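PDB 3EXR: RmpD (Hexulose-6-phosphate synthase) from Streptococcus mutans, which belongs to the orotidine 5'-phosphate decarboxylase/HUMPS family of proteins with a TIM-barrel fold. Local coordinates for residues 5-10 with 31-36. Sequence-based numbering, arbitrary orientation.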
loop_
_atom_site.group_PDB
_atom_site.type_symbol
_atom_site.label_atom_id
_atom_site.label_comp_id
_atom_site.label_asym_id
_atom_site.label_seq_id
_atom_site.Cartn_x
_atom_site.Cartn_y
_atom_site.Cartn_z
ATOM N N LEU A 5 -28.929 7.124 -3.552
ATOM C CA LEU A 5 -28.462 6.538 -4.791
ATOM C C LEU A 5 -27.008 6.071 -4.653
ATOM O O LEU A 5 -26.255 6.591 -3.818
ATOM C CB LEU A 5 -28.507 7.584 -5.884
ATOM C CG LEU A 5 -29.855 8.046 -6.436
ATOM C CD1 LEU A 5 -29.616 9.101 -7.494
ATOM C CD2 LEU A 5 -30.602 6.872 -7.021
ATOM N N PRO A 6 -26.587 5.112 -5.482
ATOM C CA PRO A 6 -25.141 4.835 -5.522
ATOM C C PRO A 6 -24.350 6.106 -5.812
ATOM O O PRO A 6 -24.771 6.915 -6.642
ATOM C CB PRO A 6 -24.989 3.846 -6.678
ATOM C CG PRO A 6 -26.371 3.146 -6.745
ATOM C CD PRO A 6 -27.356 4.251 -6.398
ATOM N N ASN A 7 -23.189 6.236 -5.159
ATOM C CA ASN A 7 -22.283 7.338 -5.393
ATOM C C ASN A 7 -21.543 7.129 -6.705
ATOM O O ASN A 7 -21.313 6.000 -7.124
ATOM C CB ASN A 7 -21.231 7.408 -4.282
ATOM C CG ASN A 7 -21.780 7.848 -2.937
ATOM O OD1 ASN A 7 -21.430 7.245 -1.903
ATOM N ND2 ASN A 7 -22.586 8.912 -2.912
ATOM N N LEU A 8 -21.178 8.237 -7.349
ATOM C CA LEU A 8 -20.173 8.256 -8.372
ATOM C C LEU A 8 -18.887 8.786 -7.741
ATOM O O LEU A 8 -18.856 9.904 -7.225
ATOM C CB LEU A 8 -20.577 9.172 -9.526
ATOM C CG LEU A 8 -19.473 9.386 -10.574
ATOM C CD1 LEU A 8 -18.885 8.078 -11.116
ATOM C CD2 LEU A 8 -19.946 10.253 -11.704
ATOM N N GLN A 9 -17.841 7.976 -7.817
ATOM C CA GLN A 9 -16.514 8.317 -7.306
ATOM C C GLN A 9 -15.539 8.376 -8.461
ATOM O O GLN A 9 -15.590 7.533 -9.349
ATOM C CB GLN A 9 -16.097 7.288 -6.273
ATOM C CG GLN A 9 -14.682 7.380 -5.806
ATOM C CD GLN A 9 -14.431 6.495 -4.577
ATOM O OE1 GLN A 9 -15.325 6.310 -3.773
ATOM N NE2 GLN A 9 -13.230 5.968 -4.445
ATOM N N VAL A 10 -14.633 9.356 -8.425
ATOM C CA VAL A 10 -13.534 9.409 -9.391
ATOM C C VAL A 10 -12.205 9.138 -8.688
ATOM O O VAL A 10 -11.895 9.762 -7.671
ATOM C CB VAL A 10 -13.450 10.769 -10.162
ATOM C CG1 VAL A 10 -13.194 11.951 -9.214
ATOM C CG2 VAL A 10 -12.370 10.724 -11.208
ATOM N N VAL A 31 -19.297 14.737 -9.437
ATOM C CA VAL A 31 -19.143 13.473 -8.721
ATOM C C VAL A 31 -19.478 13.654 -7.259
ATOM O O VAL A 31 -19.561 14.784 -6.770
ATOM C CB VAL A 31 -17.704 12.861 -8.892
ATOM C CG1 VAL A 31 -17.366 12.765 -10.383
ATOM C CG2 VAL A 31 -16.648 13.663 -8.150
ATOM N N ASP A 32 -19.678 12.535 -6.570
ATOM C CA ASP A 32 -19.994 12.528 -5.141
ATOM C C ASP A 32 -18.752 12.334 -4.275
ATOM O O ASP A 32 -18.729 12.745 -3.110
ATOM C CB ASP A 32 -20.980 11.394 -4.858
ATOM C CG ASP A 32 -22.205 11.497 -5.703
ATOM O OD1 ASP A 32 -22.856 12.561 -5.590
ATOM O OD2 ASP A 32 -22.521 10.572 -6.483
ATOM N N VAL A 33 -17.769 11.631 -4.822
ATOM C CA VAL A 33 -16.564 11.276 -4.053
ATOM C C VAL A 33 -15.308 11.452 -4.933
ATOM O O VAL A 33 -15.307 11.042 -6.101
ATOM C CB VAL A 33 -16.605 9.788 -3.589
ATOM C CG1 VAL A 33 -15.479 9.450 -2.659
ATOM C CG2 VAL A 33 -17.963 9.400 -2.981
ATOM N N ILE A 34 -14.266 12.070 -4.379
ATOM C CA ILE A 34 -12.980 12.239 -5.080
ATOM C C ILE A 34 -11.902 11.489 -4.313
ATOM O O ILE A 34 -11.756 11.653 -3.105
ATOM C CB ILE A 34 -12.584 13.734 -5.215
ATOM C CG1 ILE A 34 -13.672 14.491 -5.963
ATOM C CG2 ILE A 34 -11.273 13.870 -5.972
ATOM C CD1 ILE A 34 -13.587 15.942 -5.844
ATOM N N GLU A 35 -11.133 10.679 -5.031
ATOM C CA GLU A 35 -10.164 9.760 -4.418
ATOM C C GLU A 35 -8.744 10.057 -4.907
ATOM O O GLU A 35 -8.468 10.053 -6.104
ATOM C CB GLU A 35 -10.508 8.299 -4.742
ATOM C CG GLU A 35 -9.429 7.302 -4.336
ATOM C CD GLU A 35 -9.847 5.862 -4.568
ATOM O OE1 GLU A 35 -10.639 5.595 -5.509
ATOM O OE2 GLU A 35 -9.419 4.982 -3.780
ATOM N N ALA A 36 -7.855 10.324 -3.957
ATOM C CA ALA A 36 -6.428 10.383 -4.223
ATOM C C ALA A 36 -5.898 8.959 -4.247
ATOM O O ALA A 36 -5.784 8.311 -3.182
ATOM C CB ALA A 36 -5.724 11.182 -3.120
#
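Val10 CG1 touches Val31 CG2, 4.0 Å away, and more loosely Ile34 CG1, while Leu8 lays CD2 against Val31 CG1 at 3.8 Å; these four side chains make an apolar cluster on one face of the first two strands of the TIM barrel, Val31 coming from just before the second, and the strands are joined by the beta-alpha-beta crossover through helix 17-27. On the other face, Gln9 lies across Val33, its amide OE1 3.3 Å from Val33 CG1, with Val62 of strand 60-67 touching both. Between the faces runs the parallel backbone pairing: Val10 N donates to Val33 O, and Val10 O accepts from Glu35 N. Near the N-terminal end of the strands Leu8 O is gripped twice, by Asp32 N and Val33 N. Asp32, with CG beside its own backbone N (chi1 -55°), brings OD2 to Leu8 N, an almost straight bond of 2.8 Å made through the anti lone pair; Lys213 of helix 205-220 forms a salt bridge with the same oxygen. At the other end Gln9, extended beyond CG, reaches Glu35. Asp64 OD2 lies close to Glu35 OE2, the other oxygen of this carboxylate. Gln9 NE2 meets Glu35 OE1 at 2.8 Å from above the carboxylate plane, the amide turned 79° against it.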